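Local coordinates for peptidoglycan synthetase penicillin-binding protein 3 (Bifidobacterium adolescentis, PDB 4YE5), which probably binds penicillin and, as in other members of the transpeptidase family, probably cross-links peptidoglycan during cell-wall synthesis, at residues G33-N39 with D214-D220; L136-V140 with V189-G193; D220-Y226 with F545-Y550; T227-L231 with A257-S261. One frame throughout, in Å; residues are numbered along the deposited sequence.

Interaction 1 of 4, residues G33-N39 with D214-D220; sequences GKIMDTN and DVTLTID
Lys34 and Asp214 open a short parallel strand pairing. The backbone N of Lys34 gives a nearly straight hydrogen bond to OD1 of Asp214, 2.8 Å long. The N-H meets the anti side of the carboxylate. CG of Asp214 stands beside its own backbone N (chi1 -55°), and this turns OD1 toward the 33-39 segment. The same OD1 accepts from a water, which in turn takes a weak hydrogen bond from Lys34 NZ at 3.5 Å. The two side chains run side by side.

The ladder continues through the backbone. Val215 N binds Lys34 O, Met36 N binds Val215 O at 2.8 Å, and Leu217 N binds Met36 O. On one face, CG2 of Ile35 packs 3.9 Å from CG of Leu217. On the other, the selenomethionine Met36 bends at its last torsion (chi3 -64°). Its CE then lies 3.3 Å from OG1 of Thr216 and 3.6 Å from CB of Asp214.

Beyond the strands, Thr38 N binds Ile219 O at 2.9 Å. OG1 of Thr38 and O of Thr218 share a second water, and OG1 also bonds to Lys431. Asp37 forms an Asx turn, its OD1 taking the N-H of Asn39 from above the carboxylate plane. OD2 of Asp37 accepts from Arg221 N, at the start of helix 221-238.

The pair lies in the middle of a mixed sheet. Strand 42-46 flanks 35-36, and strand 430-434 flanks 214-217. Helix 172-176 covers the face that carries Ile35 and Leu217.

Interaction 2 of 4, residues L136-V140 with V189-G193; sequences LGGIV and VYQQG
OH of Tyr190, hydrogen-bonded to the side chain of Gln188 two residues back on the same strand, lies 3.7 Å from CA of Gly137. The bond to Gln188 ties down the far end of a ring that lies flat against the Gly137-Gly138 peptide. C of Gly137 stands 3.5 Å from CE1 of Tyr190, and N of Gly138 is 3.5 Å from CE2. Both peptide atoms sit over the centre of one ring face. CA of Gly138 adds a CH-pi contact, 4.1 Å from the ring centroid and 26° off the normal. The ring reaches this place with CG beside the backbone N (chi1 -68°).

The two glycines let the loop come this close, with bare backbone resting directly on the ring. Gly138 has a positive phi of 95°, and its backbone angles by themselves call for glycine. Gln192 approaches the same peptide from the strand side, bent at its second torsion.

Within the loop, Val140 N bonds to Leu136 O at 3.1 Å. Strand 186-191 is the middle strand of a three-stranded antiparallel sheet, between 23-28 and 202-207. The arrangement is a CH-pi contact of a tyrosine face with a glycine turn, joining the middle strand of this sheet to the loop after helix 125-132 in the dimerisation-domain region.

Interaction 3 of 4, residues D220-Y226 with F545-Y550; sequences DRDVQWY and FLMQKY
Tyr226 and Phe545 form an offset stack between two nearly antiparallel helices, 221-238 and 535-549. In the transpeptidase fold these helices pack together on one side of the five-stranded sheet. The short axes are 11.5 Å apart and run at 154°. The ring pair is the tight part. The centroids lie 4.1 Å apart and the planes differ by 10°. The side chains slide past each other in opposite directions, and CB of Tyr226 sits over the Phe545 face in a CH-pi contact. In return, CB of Phe545 lies 3.4 Å from CE2 of Tyr226. Both side chains extend with CG opposite the backbone N.

Val223 continues the apolar seam. Its CG1 touches CD2 of Leu546 at 3.9 Å, and its CG2 meets the edge of the Tyr550 ring near the hydroxyl.

The polar side is looser and wetter. Lys549 NZ makes a long salt bridge to Asp222 OD2, at 3.8 Å. A water accepts from Lys549 NZ and lies within bonding distance of OD2 of Asp220 and OD2 of Asp222. Asp220 N-caps the first helix: its OD1 accepts from Val223 N and weakly from Asp222 N. A second water donates to Asp220 OD2 at 2.6 Å and lies 2.7 Å from Tyr550 OH, in the plane of the tyrosine ring.

Interaction 4 of 4, residues T227-L231 with A257-S261; sequences TEKVL and ALADS
Leu231 reaches from the helix to the strand where the strand ends. Its CB lies 4.4 Å from CB of Ser261. CG follows beside the backbone N (chi1 -68°), and the next torsion (chi2 174°) sends CD1 outward over the strand backbone. There CD1 meets C of Asp260 at 3.7 Å and O of Ala259 at 3.8 Å. It also touches CB of Ala259 at 4.0 Å, so one methyl group spans two successive residues of the strand.

Ala259 also receives the preceding turn of the helix. CG2 of Thr227 packs 3.7 Å from its CB, and CG of Glu228 comes almost as close. Helix 221-238 here lies over edge strand 255-260 of the five-stranded antiparallel sheet, part of the penicillin-binding transpeptidase fold. The short axes are 7.8 Å apart and 27° from parallel. The small side chains of Ala257 and Ala259 are consistent with this close approach. Thr227 turns its OG1 back to O of Val223 within the helix, while its methyl group faces the sheet.

Glu228 stretches out beyond CG. Its carboxylate is held by Met156 N and Gln224 NE2, both bonding to OE2. A water donates to OE2 at 2.7 Å and accepts from Asp260 N at 3.0 Å, bridging helix and strand.

How the interactions relate
Interactions 1, 3 and 4 form one connected group, while interaction 2 stands apart, its centre about 40 Å from that of interaction 1. Along the chain, interaction 2 is nested inside the loop closed by interaction 1. Interaction 4 is nested inside the loop closed by interaction 3. Strand 214-217 leads into helix 221-238, and interactions 1 and 3 share Asp220 at that junction. The same helix serves interactions 3 and 4, whose centres are about 11 Å apart. Leu258 N, in interaction 4, donates to OE1 of Gln224, in interaction 3. The chain therefore passes from the mixed sheet of interaction 1 straight into the transpeptidase fold. Interaction 2 belongs to the distant end of this elongated molecule.

Interaction 1 of 4, residues G33-N39 with D214-D220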
loop_
_atom_site.group_PDB
_atom_site.type_symbol
_atom_site.label_atom_id
_atom_site.label_comp_id
_atom_site.label_asym_id
_atom_site.label_seq_id
_atom_site.Cartn_x
_atom_site.Cartn_y
_atom_site.Cartn_z
ATOM N N GLY A 33 -0.460 -11.732 12.926
ATOM C CA GLY A 33 0.483 -12.158 11.908
ATOM C C GLY A 33 1.491 -11.090 11.511
ATOM O O GLY A 33 1.370 -9.924 11.888
ATOM N N LYS A 34 2.511 -11.503 10.771
ATOM C CA LYS A 34 3.546 -10.579 10.316
ATOM C C LYS A 34 3.199 -9.950 8.964
ATOM O O LYS A 34 2.360 -10.460 8.207
ATOM C CB LYS A 34 4.910 -11.278 10.189
ATOM C CG LYS A 34 5.333 -12.168 11.356
ATOM C CD LYS A 34 6.766 -12.669 11.135
ATOM C CE LYS A 34 6.961 -14.127 11.563
ATOM N NZ LYS A 34 6.462 -14.437 12.935
ATOM N N ILE A 35 3.855 -8.836 8.678
ATOM C CA ILE A 35 3.881 -8.285 7.328
ATOM C C ILE A 35 5.315 -8.383 6.836
ATOM O O ILE A 35 6.254 -8.025 7.556
ATOM C CB ILE A 35 3.417 -6.821 7.283
ATOM C CG1 ILE A 35 1.962 -6.715 7.758
ATOM C CG2 ILE A 35 3.563 -6.268 5.825
ATOM C CD1 ILE A 35 1.520 -5.303 8.163
HETATM N N MSE A 36 5.482 -8.890 5.620
HETATM C CA MSE A 36 6.805 -9.108 5.046
HETATM C C MSE A 36 6.885 -8.504 3.656
HETATM O O MSE A 36 5.859 -8.324 3.008
HETATM C CB MSE A 36 7.073 -10.615 4.956
HETATM C CG MSE A 36 7.215 -11.273 6.322
HETATM SE SE MSE A 36 7.288 -13.206 6.151
HETATM C CE MSE A 36 5.506 -13.534 5.431
ATOM N N ASP A 37 8.093 -8.192 3.189
ATOM C CA ASP A 37 8.226 -7.685 1.825
ATOM C C ASP A 37 8.233 -8.890 0.882
ATOM O O ASP A 37 8.140 -10.050 1.328
ATOM C CB ASP A 37 9.469 -6.767 1.650
ATOM C CG ASP A 37 10.767 -7.524 1.269
ATOM O OD1 ASP A 37 10.895 -8.742 1.525
ATOM O OD2 ASP A 37 11.685 -6.874 0.697
ATOM N N THR A 38 8.380 -8.612 -0.406
ATOM C CA THR A 38 8.310 -9.629 -1.444
ATOM C C THR A 38 9.298 -10.794 -1.256
ATOM O O THR A 38 9.046 -11.888 -1.739
ATOM C CB THR A 38 8.474 -8.998 -2.844
ATOM O OG1 THR A 38 8.007 -9.906 -3.848
ATOM C CG2 THR A 38 9.930 -8.635 -3.111
ATOM N N ASN A 39 10.403 -10.556 -0.550
ATOM C CA ASN A 39 11.411 -11.593 -0.326
ATOM C C ASN A 39 11.360 -12.221 1.066
ATOM O O ASN A 39 12.261 -12.954 1.443
ATOM C CB ASN A 39 12.820 -11.049 -0.556
ATOM C CG ASN A 39 12.980 -10.423 -1.923
ATOM O OD1 ASN A 39 13.287 -9.242 -2.039
ATOM N ND2 ASN A 39 12.746 -11.211 -2.967
ATOM N N ASP A 214 0.292 -14.587 8.019
ATOM C CA ASP A 214 1.286 -13.594 7.612
ATOM C C ASP A 214 0.988 -13.106 6.199
ATOM O O ASP A 214 0.480 -13.856 5.370
ATOM C CB ASP A 214 2.696 -14.170 7.660
ATOM C CG ASP A 214 3.046 -14.760 9.028
ATOM O OD1 ASP A 214 2.701 -14.159 10.072
ATOM O OD2 ASP A 214 3.687 -15.823 9.043
ATOM N N VAL A 215 1.329 -11.851 5.935
ATOM C CA VAL A 215 1.044 -11.218 4.659
ATOM C C VAL A 215 2.358 -10.833 3.991
ATOM O O VAL A 215 3.204 -10.156 4.595
ATOM C CB VAL A 215 0.181 -9.950 4.869
ATOM C CG1 VAL A 215 0.129 -9.113 3.598
ATOM C CG2 VAL A 215 -1.226 -10.330 5.328
ATOM N N THR A 216 2.536 -11.274 2.752
ATOM C CA THR A 216 3.700 -10.904 1.946
ATOM C C THR A 216 3.307 -9.877 0.882
ATOM O O THR A 216 2.387 -10.122 0.094
ATOM C CB THR A 216 4.288 -12.160 1.258
ATOM O OG1 THR A 216 4.807 -13.051 2.257
ATOM C CG2 THR A 216 5.402 -11.787 0.288
ATOM N N LEU A 217 4.000 -8.734 0.868
ATOM C CA LEU A 217 3.721 -7.647 -0.080
ATOM C C LEU A 217 4.472 -7.893 -1.380
ATOM O O LEU A 217 5.444 -8.638 -1.393
ATOM C CB LEU A 217 4.195 -6.295 0.503
ATOM C CG LEU A 217 3.694 -5.947 1.916
ATOM C CD1 LEU A 217 4.143 -4.495 2.280
ATOM C CD2 LEU A 217 2.184 -6.077 1.914
ATOM N N THR A 218 4.032 -7.259 -2.464
ATOM C CA THR A 218 4.835 -7.214 -3.681
ATOM C C THR A 218 5.973 -6.182 -3.556
ATOM O O THR A 218 6.906 -6.183 -4.363
ATOM C CB THR A 218 3.984 -6.823 -4.883
ATOM O OG1 THR A 218 3.412 -5.535 -4.640
ATOM C CG2 THR A 218 2.850 -7.871 -5.127
ATOM N N ILE A 219 5.874 -5.300 -2.561
ATOM C CA ILE A 219 6.891 -4.271 -2.341
ATOM C C ILE A 219 8.241 -4.920 -2.044
ATOM O O ILE A 219 8.325 -5.853 -1.250
ATOM C CB ILE A 219 6.537 -3.360 -1.142
ATOM C CG1 ILE A 219 5.202 -2.648 -1.360
ATOM C CG2 ILE A 219 7.675 -2.351 -0.849
ATOM C CD1 ILE A 219 5.247 -1.524 -2.420
ATOM N N ASP A 220 9.287 -4.413 -2.685
ATOM C CA ASP A 220 10.665 -4.831 -2.401
ATOM C C ASP A 220 11.319 -3.765 -1.534
ATOM O O ASP A 220 11.379 -2.602 -1.922
ATOM C CB ASP A 220 11.465 -4.942 -3.702
ATOM C CG ASP A 220 12.887 -5.439 -3.474
ATOM O OD1 ASP A 220 13.737 -4.619 -3.069
ATOM O OD2 ASP A 220 13.148 -6.645 -3.696
HETATM O O HOH W 1 3.039 -15.032 12.702
HETATM O O HOH W 2 7.591 -8.175 -6.045
#

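Interaction 2 of 4, residues L136-V140 with V189-G193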
loop_
_atom_site.group_PDB
_atom_site.type_symbol
_atom_site.label_atom_id
_atom_site.label_comp_id
_atom_site.label_asym_id
_atom_site.label_seq_id
_atom_site.Cartn_x
_atom_site.Cartn_y
_atom_site.Cartn_z
ATOM N N LEU A 136 -4.867 -23.524 38.109
ATOM C CA LEU A 136 -5.611 -22.363 38.602
ATOM C C LEU A 136 -6.392 -21.674 37.475
ATOM O O LEU A 136 -6.482 -20.440 37.457
ATOM C CB LEU A 136 -4.627 -21.304 39.129
ATOM C CG LEU A 136 -3.709 -21.627 40.308
ATOM C CD1 LEU A 136 -2.596 -20.578 40.377
ATOM C CD2 LEU A 136 -4.508 -21.720 41.615
ATOM N N GLY A 137 -6.922 -22.423 36.511
ATOM C CA GLY A 137 -7.601 -21.770 35.389
ATOM C C GLY A 137 -8.904 -21.170 35.873
ATOM O O GLY A 137 -9.564 -21.730 36.739
ATOM N N GLY A 138 -9.277 -20.027 35.323
ATOM C CA GLY A 138 -10.386 -19.278 35.862
ATOM C C GLY A 138 -9.852 -18.226 36.816
ATOM O O GLY A 138 -10.186 -17.055 36.698
ATOM N N ILE A 139 -8.996 -18.634 37.749
ATOM C CA ILE A 139 -8.557 -17.717 38.808
ATOM C C ILE A 139 -7.442 -16.802 38.334
ATOM O O ILE A 139 -7.435 -15.607 38.619
ATOM C CB ILE A 139 -8.108 -18.482 40.054
ATOM C CG1 ILE A 139 -9.248 -19.397 40.512
ATOM C CG2 ILE A 139 -7.661 -17.502 41.167
ATOM C CD1 ILE A 139 -8.864 -20.338 41.589
ATOM N N VAL A 140 -6.498 -17.372 37.605
ATOM C CA VAL A 140 -5.399 -16.602 37.052
ATOM C C VAL A 140 -5.404 -16.821 35.535
ATOM O O VAL A 140 -5.608 -17.941 35.067
ATOM C CB VAL A 140 -4.059 -17.066 37.650
ATOM C CG1 VAL A 140 -2.917 -16.277 37.069
ATOM C CG2 VAL A 140 -4.082 -16.936 39.168
ATOM N N VAL A 189 -13.907 -22.018 29.167
ATOM C CA VAL A 189 -14.978 -21.759 30.111
ATOM C C VAL A 189 -14.764 -22.614 31.351
ATOM O O VAL A 189 -14.534 -23.814 31.243
ATOM C CB VAL A 189 -16.339 -22.058 29.473
ATOM C CG1 VAL A 189 -17.459 -21.757 30.442
ATOM C CG2 VAL A 189 -16.502 -21.239 28.188
ATOM N N TYR A 190 -14.814 -21.997 32.527
ATOM C CA TYR A 190 -14.560 -22.716 33.775
ATOM C C TYR A 190 -15.793 -22.718 34.659
ATOM O O TYR A 190 -16.469 -21.710 34.749
ATOM C CB TYR A 190 -13.425 -22.037 34.535
ATOM C CG TYR A 190 -12.103 -22.171 33.843
ATOM C CD1 TYR A 190 -11.302 -23.290 34.057
ATOM C CD2 TYR A 190 -11.650 -21.184 32.963
ATOM C CE1 TYR A 190 -10.088 -23.426 33.407
ATOM C CE2 TYR A 190 -10.428 -21.309 32.324
ATOM C CZ TYR A 190 -9.664 -22.436 32.547
ATOM O OH TYR A 190 -8.468 -22.570 31.903
ATOM N N GLN A 191 -16.082 -23.833 35.327
ATOM C CA GLN A 191 -17.113 -23.800 36.350
ATOM C C GLN A 191 -16.430 -23.439 37.657
ATOM O O GLN A 191 -15.687 -24.242 38.209
ATOM C CB GLN A 191 -17.815 -25.150 36.480
ATOM C CG GLN A 191 -18.305 -25.734 35.173
ATOM C CD GLN A 191 -19.321 -24.859 34.457
ATOM O OE1 GLN A 191 -19.186 -24.581 33.258
ATOM N NE2 GLN A 191 -20.354 -24.437 35.179
ATOM N N GLN A 192 -16.651 -22.227 38.148
ATOM C CA GLN A 192 -15.957 -21.814 39.362
ATOM C C GLN A 192 -16.866 -21.919 40.572
ATOM O O GLN A 192 -16.396 -21.920 41.709
ATOM C CB GLN A 192 -15.348 -20.411 39.244
ATOM C CG GLN A 192 -14.062 -20.319 38.395
ATOM C CD GLN A 192 -12.894 -21.224 38.873
ATOM O OE1 GLN A 192 -12.026 -21.579 38.070
ATOM N NE2 GLN A 192 -12.869 -21.587 40.172
ATOM N N GLY A 193 -18.166 -22.024 40.319
ATOM C CA GLY A 193 -19.121 -22.210 41.391
ATOM C C GLY A 193 -19.256 -23.673 41.788
ATOM O O GLY A 193 -18.381 -24.492 41.487
#

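Interaction 3 of 4, residues D220-Y226 with F545-Y550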
loop_
_atom_site.group_PDB
_atom_site.type_symbol
_atom_site.label_atom_id
_atom_site.label_comp_id
_atom_site.label_asym_id
_atom_site.label_seq_id
_atom_site.Cartn_x
_atom_site.Cartn_y
_atom_site.Cartn_z
ATOM N N ASP A 220 9.287 -4.413 -2.685
ATOM C CA ASP A 220 10.665 -4.831 -2.401
ATOM C C ASP A 220 11.319 -3.765 -1.534
ATOM O O ASP A 220 11.379 -2.602 -1.922
ATOM C CB ASP A 220 11.465 -4.942 -3.702
ATOM C CG ASP A 220 12.887 -5.439 -3.474
ATOM O OD1 ASP A 220 13.737 -4.619 -3.069
ATOM O OD2 ASP A 220 13.148 -6.645 -3.696
ATOM N N ARG A 221 11.832 -4.192 -0.383
ATOM C CA ARG A 221 12.401 -3.311 0.642
ATOM C C ARG A 221 13.518 -2.454 0.050
ATOM O O ARG A 221 13.607 -1.270 0.341
ATOM C CB ARG A 221 12.962 -4.181 1.789
ATOM C CG ARG A 221 13.050 -3.551 3.164
ATOM C CD ARG A 221 13.625 -4.547 4.207
ATOM N NE ARG A 221 14.928 -5.016 3.774
ATOM C CZ ARG A 221 16.089 -4.549 4.220
ATOM N NH1 ARG A 221 16.134 -3.642 5.183
ATOM N NH2 ARG A 221 17.215 -5.026 3.721
ATOM N N ASP A 222 14.365 -3.052 -0.786
ATOM C CA ASP A 222 15.488 -2.324 -1.395
ATOM C C ASP A 222 15.037 -1.302 -2.439
ATOM O O ASP A 222 15.574 -0.192 -2.504
ATOM C CB ASP A 222 16.512 -3.297 -1.995
ATOM C CG ASP A 222 16.992 -4.341 -0.972
ATOM O OD1 ASP A 222 17.665 -3.948 0.011
ATOM O OD2 ASP A 222 16.673 -5.547 -1.135
ATOM N N VAL A 223 14.063 -1.656 -3.267
ATOM C CA VAL A 223 13.550 -0.666 -4.229
ATOM C C VAL A 223 12.803 0.458 -3.494
ATOM O O VAL A 223 12.924 1.637 -3.837
ATOM C CB VAL A 223 12.618 -1.319 -5.270
ATOM C CG1 VAL A 223 12.058 -0.270 -6.243
ATOM C CG2 VAL A 223 13.376 -2.453 -6.044
ATOM N N GLN A 224 12.014 0.087 -2.492
ATOM C CA GLN A 224 11.262 1.079 -1.725
ATOM C C GLN A 224 12.223 2.040 -1.029
ATOM O O GLN A 224 12.043 3.256 -1.055
ATOM C CB GLN A 224 10.373 0.386 -0.671
ATOM C CG GLN A 224 9.517 1.385 0.147
ATOM C CD GLN A 224 8.297 1.909 -0.622
ATOM O OE1 GLN A 224 7.803 1.272 -1.543
ATOM N NE2 GLN A 224 7.780 3.048 -0.192
ATOM N N TRP A 225 13.255 1.491 -0.410
ATOM C CA TRP A 225 14.232 2.323 0.294
ATOM C C TRP A 225 14.924 3.274 -0.668
ATOM O O TRP A 225 15.056 4.462 -0.368
ATOM C CB TRP A 225 15.289 1.490 1.032
ATOM C CG TRP A 225 16.226 2.351 1.850
ATOM C CD1 TRP A 225 16.077 2.707 3.168
ATOM C CD2 TRP A 225 17.442 2.976 1.404
ATOM N NE1 TRP A 225 17.124 3.507 3.561
ATOM C CE2 TRP A 225 17.969 3.693 2.498
ATOM C CE3 TRP A 225 18.128 3.008 0.182
ATOM C CZ2 TRP A 225 19.151 4.433 2.407
ATOM C CZ3 TRP A 225 19.305 3.746 0.096
ATOM C CH2 TRP A 225 19.801 4.446 1.200
ATOM N N TYR A 226 15.366 2.768 -1.818
ATOM C CA TYR A 226 16.073 3.651 -2.762
ATOM C C TYR A 226 15.146 4.732 -3.330
ATOM O O TYR A 226 15.546 5.881 -3.557
ATOM C CB TYR A 226 16.748 2.863 -3.886
ATOM C CG TYR A 226 17.765 3.695 -4.649
ATOM C CD1 TYR A 226 19.058 3.890 -4.153
ATOM C CD2 TYR A 226 17.432 4.282 -5.843
ATOM C CE1 TYR A 226 19.984 4.668 -4.848
ATOM C CE2 TYR A 226 18.340 5.081 -6.541
ATOM C CZ TYR A 226 19.616 5.259 -6.048
ATOM O OH TYR A 226 20.514 6.035 -6.760
ATOM N N PHE A 545 18.914 2.876 -11.042
ATOM C CA PHE A 545 19.054 1.904 -9.951
ATOM C C PHE A 545 18.433 0.549 -10.326
ATOM O O PHE A 545 19.010 -0.484 -10.046
ATOM C CB PHE A 545 18.394 2.449 -8.676
ATOM C CG PHE A 545 18.308 1.446 -7.549
ATOM C CD1 PHE A 545 19.424 1.161 -6.763
ATOM C CD2 PHE A 545 17.114 0.814 -7.260
ATOM C CE1 PHE A 545 19.349 0.237 -5.726
ATOM C CE2 PHE A 545 17.022 -0.104 -6.218
ATOM C CZ PHE A 545 18.142 -0.392 -5.453
ATOM N N LEU A 546 17.248 0.571 -10.946
ATOM C CA LEU A 546 16.529 -0.666 -11.295
ATOM C C LEU A 546 17.228 -1.514 -12.347
ATOM O O LEU A 546 17.228 -2.740 -12.256
ATOM C CB LEU A 546 15.119 -0.360 -11.781
ATOM C CG LEU A 546 14.116 0.168 -10.757
ATOM C CD1 LEU A 546 12.866 0.691 -11.480
ATOM C CD2 LEU A 546 13.744 -0.923 -9.732
HETATM N N MSE A 547 17.810 -0.873 -13.359
HETATM C CA MSE A 547 18.545 -1.618 -14.378
HETATM C C MSE A 547 19.773 -2.287 -13.760
HETATM O O MSE A 547 20.128 -3.388 -14.143
HETATM C CB MSE A 547 18.986 -0.714 -15.552
HETATM C CG MSE A 547 17.883 0.058 -16.236
HETATM SE SE MSE A 547 16.604 -1.075 -17.170
HETATM C CE MSE A 547 15.200 -1.122 -15.850
ATOM N N GLN A 548 20.430 -1.610 -12.825
ATOM C CA GLN A 548 21.615 -2.182 -12.157
ATOM C C GLN A 548 21.211 -3.288 -11.185
ATOM O O GLN A 548 21.810 -4.354 -11.174
ATOM C CB GLN A 548 22.403 -1.087 -11.408
ATOM C CG GLN A 548 23.410 -1.600 -10.335
ATOM C CD GLN A 548 24.809 -1.854 -10.888
ATOM O OE1 GLN A 548 25.144 -1.406 -11.987
ATOM N NE2 GLN A 548 25.634 -2.570 -10.122
ATOM N N LYS A 549 20.184 -3.033 -10.366
ATOM C CA LYS A 549 19.749 -4.030 -9.387
ATOM C C LYS A 549 19.323 -5.329 -10.051
ATOM O O LYS A 549 19.715 -6.400 -9.624
ATOM C CB LYS A 549 18.595 -3.523 -8.515
ATOM C CG LYS A 549 18.114 -4.556 -7.462
ATOM C CD LYS A 549 16.968 -3.952 -6.603
ATOM C CE LYS A 549 16.269 -5.024 -5.767
ATOM N NZ LYS A 549 17.263 -5.665 -4.877
ATOM N N TYR A 550 18.507 -5.236 -11.089
ATOM C CA TYR A 550 17.994 -6.456 -11.716
ATOM C C TYR A 550 18.845 -6.915 -12.886
ATOM O O TYR A 550 18.487 -7.868 -13.588
ATOM C CB TYR A 550 16.520 -6.279 -12.114
ATOM C CG TYR A 550 15.650 -6.078 -10.894
ATOM C CD1 TYR A 550 15.288 -7.162 -10.088
ATOM C CD2 TYR A 550 15.244 -4.809 -10.504
ATOM C CE1 TYR A 550 14.514 -6.984 -8.945
ATOM C CE2 TYR A 550 14.455 -4.624 -9.367
ATOM C CZ TYR A 550 14.095 -5.710 -8.593
ATOM O OH TYR A 550 13.317 -5.521 -7.458
HETATM O O HOH W 3 12.641 -7.695 -6.075
HETATM O O HOH W 4 15.748 -7.090 -3.110
#

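Interaction 4 of 4, residues T227-L231 with A257-S261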
loop_
_atom_site.group_PDB
_atom_site.type_symbol
_atom_site.label_atom_id
_atom_site.label_comp_id
_atom_site.label_asym_id
_atom_site.label_seq_id
_atom_site.Cartn_x
_atom_site.Cartn_y
_atom_site.Cartn_z
ATOM N N THR A 227 13.891 4.363 -3.571
ATOM C CA THR A 227 12.954 5.326 -4.122
ATOM C C THR A 227 12.689 6.449 -3.104
ATOM O O THR A 227 12.646 7.629 -3.471
ATOM C CB THR A 227 11.638 4.637 -4.527
ATOM O OG1 THR A 227 11.927 3.635 -5.518
ATOM C CG2 THR A 227 10.673 5.655 -5.108
ATOM N N GLU A 228 12.536 6.082 -1.833
ATOM C CA GLU A 228 12.358 7.088 -0.781
ATOM C C GLU A 228 13.603 7.967 -0.649
ATOM O O GLU A 228 13.499 9.179 -0.450
ATOM C CB GLU A 228 11.992 6.432 0.561
ATOM C CG GLU A 228 10.566 5.874 0.546
ATOM C CD GLU A 228 10.156 5.188 1.853
ATOM O OE1 GLU A 228 10.943 5.208 2.811
ATOM O OE2 GLU A 228 9.022 4.664 1.908
ATOM N N LYS A 229 14.770 7.352 -0.793
ATOM C CA LYS A 229 16.037 8.075 -0.777
ATOM C C LYS A 229 16.135 9.075 -1.961
ATOM O O LYS A 229 16.561 10.224 -1.800
ATOM C CB LYS A 229 17.208 7.080 -0.819
ATOM C CG LYS A 229 18.596 7.738 -0.695
ATOM C CD LYS A 229 18.786 8.340 0.694
ATOM C CE LYS A 229 20.135 9.056 0.821
ATOM N NZ LYS A 229 20.258 9.681 2.164
ATOM N N VAL A 230 15.732 8.638 -3.149
ATOM C CA VAL A 230 15.726 9.538 -4.302
ATOM C C VAL A 230 14.777 10.707 -4.061
ATOM O O VAL A 230 15.089 11.859 -4.368
ATOM C CB VAL A 230 15.318 8.805 -5.591
ATOM C CG1 VAL A 230 14.976 9.805 -6.691
ATOM C CG2 VAL A 230 16.453 7.877 -6.029
ATOM N N LEU A 231 13.614 10.428 -3.491
ATOM C CA LEU A 231 12.682 11.524 -3.208
ATOM C C LEU A 231 13.236 12.489 -2.154
ATOM O O LEU A 231 13.019 13.704 -2.246
ATOM C CB LEU A 231 11.312 10.990 -2.772
ATOM C CG LEU A 231 10.525 10.268 -3.870
ATOM C CD1 LEU A 231 9.290 9.675 -3.252
ATOM C CD2 LEU A 231 10.181 11.235 -5.036
ATOM N N ALA A 257 7.350 -0.573 -5.536
ATOM C CA ALA A 257 7.543 0.557 -4.627
ATOM C C ALA A 257 6.415 1.553 -4.799
ATOM O O ALA A 257 5.935 1.771 -5.913
ATOM C CB ALA A 257 8.912 1.261 -4.863
ATOM N N LEU A 258 6.015 2.174 -3.690
ATOM C CA LEU A 258 4.997 3.217 -3.705
ATOM C C LEU A 258 5.372 4.169 -2.596
ATOM O O LEU A 258 5.196 3.853 -1.410
ATOM C CB LEU A 258 3.606 2.623 -3.455
ATOM C CG LEU A 258 2.393 3.565 -3.481
ATOM C CD1 LEU A 258 2.340 4.318 -4.837
ATOM C CD2 LEU A 258 1.087 2.779 -3.262
ATOM N N ALA A 259 5.904 5.324 -2.970
ATOM C CA ALA A 259 6.690 6.122 -2.026
ATOM C C ALA A 259 6.306 7.587 -2.038
ATOM O O ALA A 259 5.827 8.102 -3.056
ATOM C CB ALA A 259 8.180 5.981 -2.368
ATOM N N ASP A 260 6.497 8.255 -0.901
ATOM C CA ASP A 260 6.312 9.696 -0.845
ATOM C C ASP A 260 7.489 10.327 -0.094
ATOM O O ASP A 260 8.302 9.619 0.507
ATOM C CB ASP A 260 4.968 10.077 -0.211
ATOM C CG ASP A 260 4.824 9.579 1.227
ATOM O OD1 ASP A 260 5.713 9.848 2.068
ATOM O OD2 ASP A 260 3.824 8.887 1.507
ATOM N N SER A 261 7.600 11.646 -0.179
ATOM C CA SER A 261 8.715 12.375 0.428
ATOM C C SER A 261 8.498 12.666 1.910
ATOM O O SER A 261 9.352 13.274 2.550
ATOM C CB SER A 261 8.900 13.722 -0.292
ATOM O OG SER A 261 7.653 14.397 -0.292
HETATM O O HOH W 5 7.147 6.599 1.519
HETATM O O HOH W 6 11.516 10.302 1.171
#